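Local coordinates for protein transcriptional regulator, MerR family (Listeria monocytogenes str. 4b F2365, PDB 3GP4) that probably binds promoter DNA as a dimer and regulates transcription, as other members of the MerR family do, at residues D17-Y22 against R47-T52; I28-R33 against L71-E76; A58-E63 against K87-E92. All blocks are in the same frame, centred on the assembly; numbering follows the deposited sequence.

Contact 1 of 3, residues D17-Y22 against R47-T52; sequences DTIRYY and RWILFT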
loop_
_atom_site.group_PDB
_atom_site.type_symbol
_atom_site.label_atom_id
_atom_site.label_comp_id
_atom_site.label_asym_id
_atom_site.label_seq_id
_atom_site.Cartn_x
_atom_site.Cartn_y
_atom_site.Cartn_z
ATOM N N ASP A 17 -19.650 12.809 -4.579
ATOM C CA ASP A 17 -19.953 12.360 -3.207
ATOM C C ASP A 17 -18.725 12.250 -2.287
ATOM O O ASP A 17 -18.856 12.443 -1.072
ATOM C CB ASP A 17 -20.777 11.080 -3.157
ATOM C CG ASP A 17 -22.272 11.330 -3.403
ATOM O OD1 ASP A 17 -22.687 12.508 -3.615
ATOM O OD2 ASP A 17 -23.024 10.342 -3.426
ATOM N N THR A 18 -17.552 11.963 -2.849
ATOM C CA THR A 18 -16.313 11.932 -2.023
ATOM C C THR A 18 -15.944 13.348 -1.575
ATOM O O THR A 18 -15.489 13.570 -0.425
ATOM C CB THR A 18 -15.149 11.292 -2.773
ATOM O OG1 THR A 18 -15.510 9.943 -3.092
ATOM C CG2 THR A 18 -13.856 11.276 -1.900
ATOM N N ILE A 19 -16.133 14.302 -2.483
ATOM C CA ILE A 19 -15.928 15.703 -2.120
ATOM C C ILE A 19 -16.876 16.120 -0.975
ATOM O O ILE A 19 -16.419 16.719 0.020
ATOM C CB ILE A 19 -16.076 16.659 -3.338
ATOM C CG1 ILE A 19 -14.911 16.440 -4.321
ATOM C CG2 ILE A 19 -16.152 18.119 -2.831
ATOM C CD1 ILE A 19 -15.007 17.172 -5.661
ATOM N N ARG A 20 -18.169 15.815 -1.096
ATOM C CA ARG A 20 -19.144 16.174 -0.056
ATOM C C ARG A 20 -18.748 15.548 1.289
ATOM O O ARG A 20 -18.867 16.195 2.338
ATOM C CB ARG A 20 -20.571 15.712 -0.401
ATOM C CG ARG A 20 -21.268 16.419 -1.580
ATOM C CD ARG A 20 -22.539 15.661 -1.988
ATOM N NE ARG A 20 -23.248 16.395 -3.030
ATOM C CZ ARG A 20 -23.198 16.120 -4.335
ATOM N NH1 ARG A 20 -22.513 15.078 -4.785
ATOM N NH2 ARG A 20 -23.862 16.889 -5.192
ATOM N N TYR A 21 -18.315 14.284 1.234
ATOM C CA TYR A 21 -17.856 13.575 2.439
ATOM C C TYR A 21 -16.610 14.246 3.083
ATOM O O TYR A 21 -16.569 14.431 4.284
ATOM C CB TYR A 21 -17.583 12.099 2.085
ATOM C CG TYR A 21 -16.841 11.320 3.164
ATOM C CD1 TYR A 21 -17.485 10.914 4.324
ATOM C CD2 TYR A 21 -15.496 10.977 2.991
ATOM C CE1 TYR A 21 -16.801 10.200 5.314
ATOM C CE2 TYR A 21 -14.807 10.262 3.964
ATOM C CZ TYR A 21 -15.468 9.879 5.109
ATOM O OH TYR A 21 -14.775 9.175 6.046
ATOM N N TYR A 22 -15.611 14.591 2.275
ATOM C CA TYR A 22 -14.423 15.333 2.749
ATOM C C TYR A 22 -14.838 16.618 3.477
ATOM O O TYR A 22 -14.293 16.937 4.530
ATOM C CB TYR A 22 -13.520 15.765 1.592
ATOM C CG TYR A 22 -12.673 14.713 0.914
ATOM C CD1 TYR A 22 -12.577 13.404 1.416
ATOM C CD2 TYR A 22 -11.934 15.044 -0.225
ATOM C CE1 TYR A 22 -11.774 12.456 0.770
ATOM C CE2 TYR A 22 -11.140 14.109 -0.879
ATOM C CZ TYR A 22 -11.074 12.821 -0.376
ATOM O OH TYR A 22 -10.294 11.925 -1.037
ATOM N N ARG A 47 -6.970 22.482 -4.335
ATOM C CA ARG A 47 -5.678 22.077 -3.753
ATOM C C ARG A 47 -5.896 21.191 -2.520
ATOM O O ARG A 47 -5.177 20.185 -2.305
ATOM C CB ARG A 47 -4.796 23.273 -3.397
ATOM C CG ARG A 47 -4.432 24.162 -4.615
ATOM C CD ARG A 47 -3.300 25.107 -4.283
ATOM N NE ARG A 47 -3.157 26.207 -5.256
ATOM C CZ ARG A 47 -2.639 26.103 -6.479
ATOM N NH1 ARG A 47 -2.199 24.931 -6.950
ATOM N NH2 ARG A 47 -2.556 27.191 -7.249
ATOM N N TRP A 48 -6.888 21.534 -1.706
ATOM C CA TRP A 48 -7.186 20.659 -0.541
ATOM C C TRP A 48 -7.754 19.286 -0.936
ATOM O O TRP A 48 -7.425 18.282 -0.317
ATOM C CB TRP A 48 -8.141 21.338 0.431
ATOM C CG TRP A 48 -7.426 22.232 1.373
ATOM C CD1 TRP A 48 -7.283 23.599 1.262
ATOM C CD2 TRP A 48 -6.757 21.855 2.565
ATOM N NE1 TRP A 48 -6.553 24.090 2.319
ATOM C CE2 TRP A 48 -6.229 23.038 3.145
ATOM C CE3 TRP A 48 -6.551 20.633 3.218
ATOM C CZ2 TRP A 48 -5.476 23.026 4.327
ATOM C CZ3 TRP A 48 -5.814 20.630 4.410
ATOM C CH2 TRP A 48 -5.288 21.817 4.945
ATOM N N ILE A 49 -8.607 19.254 -1.950
ATOM C CA ILE A 49 -9.212 17.975 -2.402
ATOM C C ILE A 49 -8.108 17.035 -2.936
ATOM O O ILE A 49 -8.025 15.829 -2.593
ATOM C CB ILE A 49 -10.308 18.244 -3.455
ATOM C CG1 ILE A 49 -11.529 18.905 -2.774
ATOM C CG2 ILE A 49 -10.740 16.943 -4.141
ATOM C CD1 ILE A 49 -12.500 19.658 -3.748
ATOM N N LEU A 50 -7.219 17.637 -3.699
ATOM C CA LEU A 50 -6.105 16.921 -4.332
ATOM C C LEU A 50 -5.096 16.386 -3.301
ATOM O O LEU A 50 -4.691 15.212 -3.352
ATOM C CB LEU A 50 -5.447 17.850 -5.352
ATOM C CG LEU A 50 -6.264 18.101 -6.632
ATOM C CD1 LEU A 50 -5.554 19.190 -7.467
ATOM C CD2 LEU A 50 -6.396 16.828 -7.459
ATOM N N PHE A 51 -4.693 17.232 -2.360
ATOM C CA PHE A 51 -3.857 16.790 -1.232
ATOM C C PHE A 51 -4.507 15.649 -0.434
ATOM O O PHE A 51 -3.812 14.649 -0.100
ATOM C CB PHE A 51 -3.508 17.985 -0.342
ATOM C CG PHE A 51 -2.615 17.662 0.833
ATOM C CD1 PHE A 51 -1.251 17.431 0.659
ATOM C CD2 PHE A 51 -3.144 17.636 2.105
ATOM C CE1 PHE A 51 -0.437 17.163 1.769
ATOM C CE2 PHE A 51 -2.324 17.367 3.229
ATOM C CZ PHE A 51 -0.992 17.140 3.053
ATOM N N THR A 52 -5.813 15.778 -0.143
ATOM C CA THR A 52 -6.543 14.781 0.656
ATOM C C THR A 52 -6.560 13.442 -0.047
ATOM O O THR A 52 -6.154 12.411 0.544
ATOM C CB THR A 52 -8.001 15.222 0.949
ATOM O OG1 THR A 52 -7.964 16.419 1.715
ATOM C CG2 THR A 52 -8.777 14.144 1.769
#

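Contact 2 of 3, residues I28-R33 against L71-E76; sequences IPPIHR and LFREGE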
loop_
_atom_site.group_PDB
_atom_site.type_symbol
_atom_site.label_atom_id
_atom_site.label_comp_id
_atom_site.label_asym_id
_atom_site.label_seq_id
_atom_site.Cartn_x
_atom_site.Cartn_y
_atom_site.Cartn_z
ATOM N N ILE A 28 -11.466 18.687 4.289
ATOM C CA ILE A 28 -11.193 19.924 3.527
ATOM C C ILE A 28 -11.961 21.078 4.158
ATOM O O ILE A 28 -12.930 20.858 4.905
ATOM C CB ILE A 28 -11.524 19.804 2.020
ATOM C CG1 ILE A 28 -13.053 19.707 1.787
ATOM C CG2 ILE A 28 -10.697 18.635 1.404
ATOM C CD1 ILE A 28 -13.510 19.459 0.325
ATOM N N PRO A 29 -11.501 22.310 3.907
ATOM C CA PRO A 29 -12.197 23.448 4.537
ATOM C C PRO A 29 -13.635 23.616 4.009
ATOM O O PRO A 29 -13.922 23.229 2.876
ATOM C CB PRO A 29 -11.321 24.657 4.161
ATOM C CG PRO A 29 -9.976 24.090 3.823
ATOM C CD PRO A 29 -10.245 22.701 3.247
ATOM N N PRO A 30 -14.546 24.210 4.811
ATOM C CA PRO A 30 -15.903 24.414 4.311
ATOM C C PRO A 30 -15.911 25.196 2.999
ATOM O O PRO A 30 -15.142 26.122 2.825
ATOM C CB PRO A 30 -16.553 25.263 5.404
ATOM C CG PRO A 30 -15.774 24.932 6.629
ATOM C CD PRO A 30 -14.364 24.847 6.126
ATOM N N ILE A 31 -16.785 24.804 2.093
ATOM C CA ILE A 31 -16.798 25.356 0.754
ATOM C C ILE A 31 -17.801 26.510 0.745
ATOM O O ILE A 31 -18.870 26.423 1.351
ATOM C CB ILE A 31 -17.152 24.268 -0.280
ATOM C CG1 ILE A 31 -16.091 23.145 -0.229
ATOM C CG2 ILE A 31 -17.270 24.839 -1.705
ATOM C CD1 ILE A 31 -16.685 21.811 -0.671
ATOM N N HIS A 32 -17.436 27.579 0.056
ATOM C CA HIS A 32 -18.350 28.703 -0.135
ATOM C C HIS A 32 -19.630 28.247 -0.878
ATOM O O HIS A 32 -19.578 27.419 -1.810
ATOM C CB HIS A 32 -17.622 29.855 -0.844
ATOM C CG HIS A 32 -16.430 30.367 -0.082
ATOM N ND1 HIS A 32 -16.428 31.581 0.580
ATOM C CD2 HIS A 32 -15.208 29.820 0.144
ATOM C CE1 HIS A 32 -15.257 31.762 1.166
ATOM N NE2 HIS A 32 -14.499 30.710 0.918
ATOM N N ARG A 33 -20.770 28.771 -0.427
ATOM C CA ARG A 33 -22.065 28.544 -1.043
ATOM C C ARG A 33 -22.442 29.834 -1.792
ATOM O O ARG A 33 -22.078 30.943 -1.364
ATOM C CB ARG A 33 -23.124 28.200 0.025
ATOM C CG ARG A 33 -22.865 26.945 0.898
ATOM C CD ARG A 33 -22.528 25.730 0.052
ATOM N NE ARG A 33 -22.757 24.426 0.700
ATOM C CZ ARG A 33 -21.835 23.751 1.383
ATOM N NH1 ARG A 33 -20.649 24.283 1.583
ATOM N NH2 ARG A 33 -22.114 22.549 1.902
ATOM N N LEU A 71 -6.111 22.235 12.863
ATOM C CA LEU A 71 -4.994 23.146 13.201
ATOM C C LEU A 71 -4.882 24.329 12.242
ATOM O O LEU A 71 -4.824 25.512 12.678
ATOM C CB LEU A 71 -3.666 22.384 13.271
ATOM C CG LEU A 71 -3.508 21.369 14.412
ATOM C CD1 LEU A 71 -2.339 20.423 14.179
ATOM C CD2 LEU A 71 -3.341 22.053 15.802
ATOM N N PHE A 72 -4.865 24.015 10.943
ATOM C CA PHE A 72 -4.868 25.023 9.890
ATOM C C PHE A 72 -5.975 26.070 10.079
ATOM O O PHE A 72 -5.718 27.291 9.999
ATOM C CB PHE A 72 -4.948 24.344 8.506
ATOM C CG PHE A 72 -5.197 25.308 7.365
ATOM C CD1 PHE A 72 -4.155 26.066 6.849
ATOM C CD2 PHE A 72 -6.471 25.462 6.830
ATOM C CE1 PHE A 72 -4.378 26.967 5.806
ATOM C CE2 PHE A 72 -6.707 26.346 5.774
ATOM C CZ PHE A 72 -5.649 27.094 5.261
ATOM N N ARG A 73 -7.185 25.621 10.380
ATOM C CA ARG A 73 -8.298 26.550 10.543
ATOM C C ARG A 73 -8.166 27.425 11.797
ATOM O O ARG A 73 -8.609 28.580 11.807
ATOM C CB ARG A 73 -9.649 25.825 10.438
ATOM C CG ARG A 73 -9.924 25.393 8.964
ATOM C CD ARG A 73 -11.371 25.007 8.687
ATOM N NE ARG A 73 -12.299 26.087 9.022
ATOM C CZ ARG A 73 -13.507 25.908 9.549
ATOM N NH1 ARG A 73 -13.964 24.686 9.786
ATOM N NH2 ARG A 73 -14.268 26.958 9.840
ATOM N N GLU A 74 -7.535 26.883 12.828
ATOM C CA GLU A 74 -7.296 27.606 14.090
ATOM C C GLU A 74 -6.344 28.800 13.953
ATOM O O GLU A 74 -6.413 29.757 14.741
ATOM C CB GLU A 74 -6.720 26.644 15.116
ATOM C CG GLU A 74 -7.048 26.999 16.516
ATOM C CD GLU A 74 -8.434 26.544 16.878
ATOM O OE1 GLU A 74 -8.640 25.312 16.909
ATOM O OE2 GLU A 74 -9.305 27.410 17.102
ATOM N N GLY A 75 -5.434 28.732 12.994
ATOM C CA GLY A 75 -4.581 29.870 12.709
ATOM C C GLY A 75 -3.084 29.712 12.898
ATOM O O GLY A 75 -2.545 28.628 13.166
ATOM N N GLU A 76 -2.418 30.851 12.801
ATOM C CA GLU A 76 -0.982 30.942 12.702
ATOM C C GLU A 76 -0.265 30.298 13.901
ATOM O O GLU A 76 0.839 29.790 13.780
ATOM C CB GLU A 76 -0.692 32.438 12.668
ATOM C CG GLU A 76 0.605 32.858 12.167
ATOM C CD GLU A 76 0.712 34.362 12.293
ATOM O OE1 GLU A 76 1.207 34.833 13.351
ATOM O OE2 GLU A 76 0.261 35.056 11.363
#

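Contact 3 of 3, residues A58-E63 against K87-E92; sequences AGLSIE and KKQRIE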
loop_
_atom_site.group_PDB
_atom_site.type_symbol
_atom_site.label_atom_id
_atom_site.label_comp_id
_atom_site.label_asym_id
_atom_site.label_seq_id
_atom_site.Cartn_x
_atom_site.Cartn_y
_atom_site.Cartn_z
ATOM N N ALA A 58 -2.196 7.192 -0.071
ATOM C CA ALA A 58 -0.948 6.745 0.583
ATOM C C ALA A 58 -1.092 6.187 2.011
ATOM O O ALA A 58 -0.082 5.845 2.636
ATOM C CB ALA A 58 0.097 7.859 0.561
ATOM N N GLY A 59 -2.325 6.177 2.533
ATOM C CA GLY A 59 -2.676 5.565 3.828
ATOM C C GLY A 59 -2.547 6.462 5.045
ATOM O O GLY A 59 -2.540 5.981 6.174
ATOM N N LEU A 60 -2.412 7.773 4.844
ATOM C CA LEU A 60 -2.425 8.668 6.016
ATOM C C LEU A 60 -3.793 8.538 6.642
ATOM O O LEU A 60 -4.815 8.519 5.931
ATOM C CB LEU A 60 -2.162 10.135 5.630
ATOM C CG LEU A 60 -0.671 10.501 5.534
ATOM C CD1 LEU A 60 -0.010 9.865 4.310
ATOM C CD2 LEU A 60 -0.468 12.042 5.513
ATOM N N SER A 61 -3.835 8.458 7.968
ATOM C CA SER A 61 -5.119 8.263 8.630
ATOM C C SER A 61 -6.035 9.461 8.470
ATOM O O SER A 61 -5.578 10.623 8.427
ATOM C CB SER A 61 -4.968 7.853 10.105
ATOM O OG SER A 61 -5.029 8.947 11.024
ATOM N N ILE A 62 -7.308 9.139 8.296
ATOM C CA ILE A 62 -8.401 10.088 8.256
ATOM C C ILE A 62 -8.298 10.980 9.508
ATOM O O ILE A 62 -8.434 12.190 9.401
ATOM C CB ILE A 62 -9.750 9.322 8.213
ATOM C CG1 ILE A 62 -10.146 8.917 6.778
ATOM C CG2 ILE A 62 -10.880 10.086 8.872
ATOM C CD1 ILE A 62 -10.862 9.934 6.014
ATOM N N GLU A 63 -8.000 10.397 10.669
ATOM C CA GLU A 63 -7.962 11.218 11.920
ATOM C C GLU A 63 -6.801 12.213 11.903
ATOM O O GLU A 63 -6.949 13.318 12.401
ATOM C CB GLU A 63 -7.972 10.379 13.217
ATOM C CG GLU A 63 -9.190 9.393 13.381
ATOM C CD GLU A 63 -10.572 10.065 13.376
ATOM O OE1 GLU A 63 -10.695 11.283 13.646
ATOM O OE2 GLU A 63 -11.572 9.355 13.118
ATOM N N LYS A 87 5.497 15.542 10.184
ATOM C CA LYS A 87 6.732 14.779 10.411
ATOM C C LYS A 87 6.434 13.351 10.924
ATOM O O LYS A 87 7.111 12.374 10.483
ATOM C CB LYS A 87 7.694 15.514 11.367
ATOM C CG LYS A 87 8.441 16.683 10.692
ATOM C CD LYS A 87 9.122 17.627 11.702
ATOM C CE LYS A 87 9.422 19.005 11.093
ATOM N NZ LYS A 87 10.444 19.771 11.890
ATOM N N LYS A 88 5.462 13.234 11.827
ATOM C CA LYS A 88 5.007 11.921 12.388
ATOM C C LYS A 88 4.431 11.051 11.264
ATOM O O LYS A 88 4.745 9.834 11.146
ATOM C CB LYS A 88 3.905 12.171 13.424
ATOM C CG LYS A 88 3.845 11.212 14.590
ATOM C CD LYS A 88 4.600 11.889 15.791
ATOM C CE LYS A 88 3.786 13.061 16.397
ATOM N NZ LYS A 88 4.614 14.191 17.006
ATOM N N GLN A 89 3.573 11.662 10.448
ATOM C CA GLN A 89 2.970 10.947 9.289
ATOM C C GLN A 89 4.024 10.519 8.276
ATOM O O GLN A 89 3.929 9.417 7.677
ATOM C CB GLN A 89 1.894 11.808 8.606
ATOM C CG GLN A 89 0.677 12.023 9.469
ATOM C CD GLN A 89 0.023 10.690 9.854
ATOM O OE1 GLN A 89 -0.231 9.842 8.988
ATOM N NE2 GLN A 89 -0.214 10.491 11.145
ATOM N N ARG A 90 5.032 11.380 8.099
ATOM C CA ARG A 90 6.167 11.106 7.204
ATOM C C ARG A 90 6.932 9.853 7.606
ATOM O O ARG A 90 7.180 8.954 6.753
ATOM C CB ARG A 90 7.100 12.338 7.147
ATOM C CG ARG A 90 8.036 12.420 5.924
ATOM C CD ARG A 90 9.280 11.474 5.987
ATOM N NE ARG A 90 10.111 11.713 4.802
ATOM C CZ ARG A 90 11.117 10.957 4.351
ATOM N NH1 ARG A 90 11.726 11.294 3.202
ATOM N NH2 ARG A 90 11.496 9.874 4.997
ATOM N N ILE A 91 7.295 9.783 8.891
ATOM C CA ILE A 91 7.984 8.586 9.447
ATOM C C ILE A 91 7.173 7.305 9.151
ATOM O O ILE A 91 7.732 6.292 8.671
ATOM C CB ILE A 91 8.215 8.757 10.960
ATOM C CG1 ILE A 91 9.354 9.759 11.192
ATOM C CG2 ILE A 91 8.446 7.398 11.674
ATOM C CD1 ILE A 91 9.483 10.179 12.652
ATOM N N GLU A 92 5.878 7.361 9.441
ATOM C CA GLU A 92 5.013 6.184 9.295
ATOM C C GLU A 92 4.844 5.786 7.838
ATOM O O GLU A 92 4.782 4.572 7.522
ATOM C CB GLU A 92 3.664 6.404 9.976
ATOM C CG GLU A 92 3.833 6.563 11.504
ATOM C CD GLU A 92 2.563 6.910 12.250
ATOM O OE1 GLU A 92 1.452 6.705 11.721
ATOM O OE2 GLU A 92 2.682 7.377 13.404
HETATM O O HOH W 1 -1.829 8.064 9.765
#

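Contact 1 of 3, residues D17-Y22 against R47-T52
The ring of Tyr22 lies between two helices. Over one face sits the methyl CG2 of Thr52, 3.5 Å from the ring centroid and 14° off the ring normal, a CH-pi contact. Toward the rim of the opposite face is the carbonyl O of Thr18, one turn back in the ring's own helix. Ile49 O approaches obliquely, 3.9 Å from Tyr22 CE2. Tyr22 OH hydrogen-bonds a glycerol, probably from the crystallisation liquor. Thr52 presents its methyl because CG2 stands anti to the backbone N (chi1 -62° for OG1). Thr52 OG1, beside its own backbone N, hydrogen-bonds Trp48 O at 2.8 Å. Thr52 N reaches the same oxygen from the other face of the carbonyl plane. Further along the interface, Ile19 CD1 meets Ile49 CD1 at 4.0 Å, the side chains crossing at about a right angle. Ser12 of helix 5-12 touches both isoleucines. The helix segments cross at 97°, with axes 11.2 Å apart. This is core packing of the MerR-type helix-turn-helix domain, between helix 16-25 and helix 43-57. All four touching residues are buried and meet mainly through apolar atoms, while the threonine hydroxyl is satisfied within its own helix.

Contact 2 of 3, residues I28-R33 against L71-E76
Pro29 and Pro30 meet Phe72 and Arg73 where the loop after helix 16-25 passes the C-terminal end of helix 62-74. The loop belongs to the MerR-type helix-turn-helix domain. The apolar part is a single contact: Pro29 CG stands 4.4 Å from Phe72 CE2 and approaches the ring obliquely. Trp48 of helix 43-57 ties the two together, since it touches Pro29 and its ring meets that of Phe72. Glu124 of the second subunit also packs on Phe72. Polar bonds serve each segment separately. Arg33 NH1 donates to Ile31 O at 2.8 Å, with the oxygen in the guanidinium plane, and the same NH1 forms a salt bridge with Glu23. At the helix end, Gly75 has positive phi (118°), and Gly75 N bonds Leu71 O at 3.3 Å. The other contact across the segments is a proline against a flat cation. The Arg73 chain bends at chi3 (57°) and turns a guanidinium face to the Pro30 ring. Pro30 CD sits 3.5 Å above that plane, offset toward the rim, and Pro30 CG comes within 3.6 Å of Arg73 NH1.

Contact 3 of 3, residues A58-E63 against K87-E92
The backbones come closest at Leu60 and Gln89, whose CA atoms are 6.7 Å apart, where the link between two helices runs beside helix 79-130. Gln89 reaches into this link. Its chain bends at chi2 (-59°), which sets the amide beside Leu60 and Ser61. Leu60 CG lies 3.5 Å from Gln89 OE1. The methyl CD2 of Leu60 rests against the aliphatic part of the same side chain, 3.9 Å from Gln89 CB. The stem thus packs on the leucine while the amide oxygen turns to a water. Water 1 accepts from Ser61 N at 2.7 Å and donates to Gln89 OE1, so it bridges a backbone N-H and a side-chain carbonyl. The distance from water 1 to Gln89 OE1, 2.5 Å, is very short, and its exact value is doubtful. The link joins helix 43-57 to helix 62-74 in the presumed DNA-binding domain, of the MerR-type helix-turn-helix kind. It starts with a Schellman motif, in which Gly59 leaves the helix with positive phi (89°). It ends at Ser61, the N-cap of helix 62-74, whose OG bonds Ala64 N. Helix 79-130 also holds the link from Arg96, which bonds Ala58 O. From the same helix, Lys87 and Arg90 form salt bridges with Asp115 and Asp108 of the second subunit.

How the contacts relate
From the N terminus, helix 16-25 leads into the loop that holds 28-33, and the chain then enters helix 43-57. Contact 1 closes this first excursion by bringing 47-52 back to 17-22. Contact 2 starts inside that excursion and ends at 71-76, so contacts 1 and 2 cross. Trp48 and Ile28 join them in space. Contact 3 opens after contact 1 has closed, but before contact 2 closes, so it follows contact 1 in series and crosses contact 2. Tyr21 touches Ile62 between contacts 1 and 3. Contacts 2 and 3 use opposite ends of helix 62-74. Contact 3 ties the presumed DNA-binding domain to helix 79-130. Contacts 2 and 3 both border the second subunit.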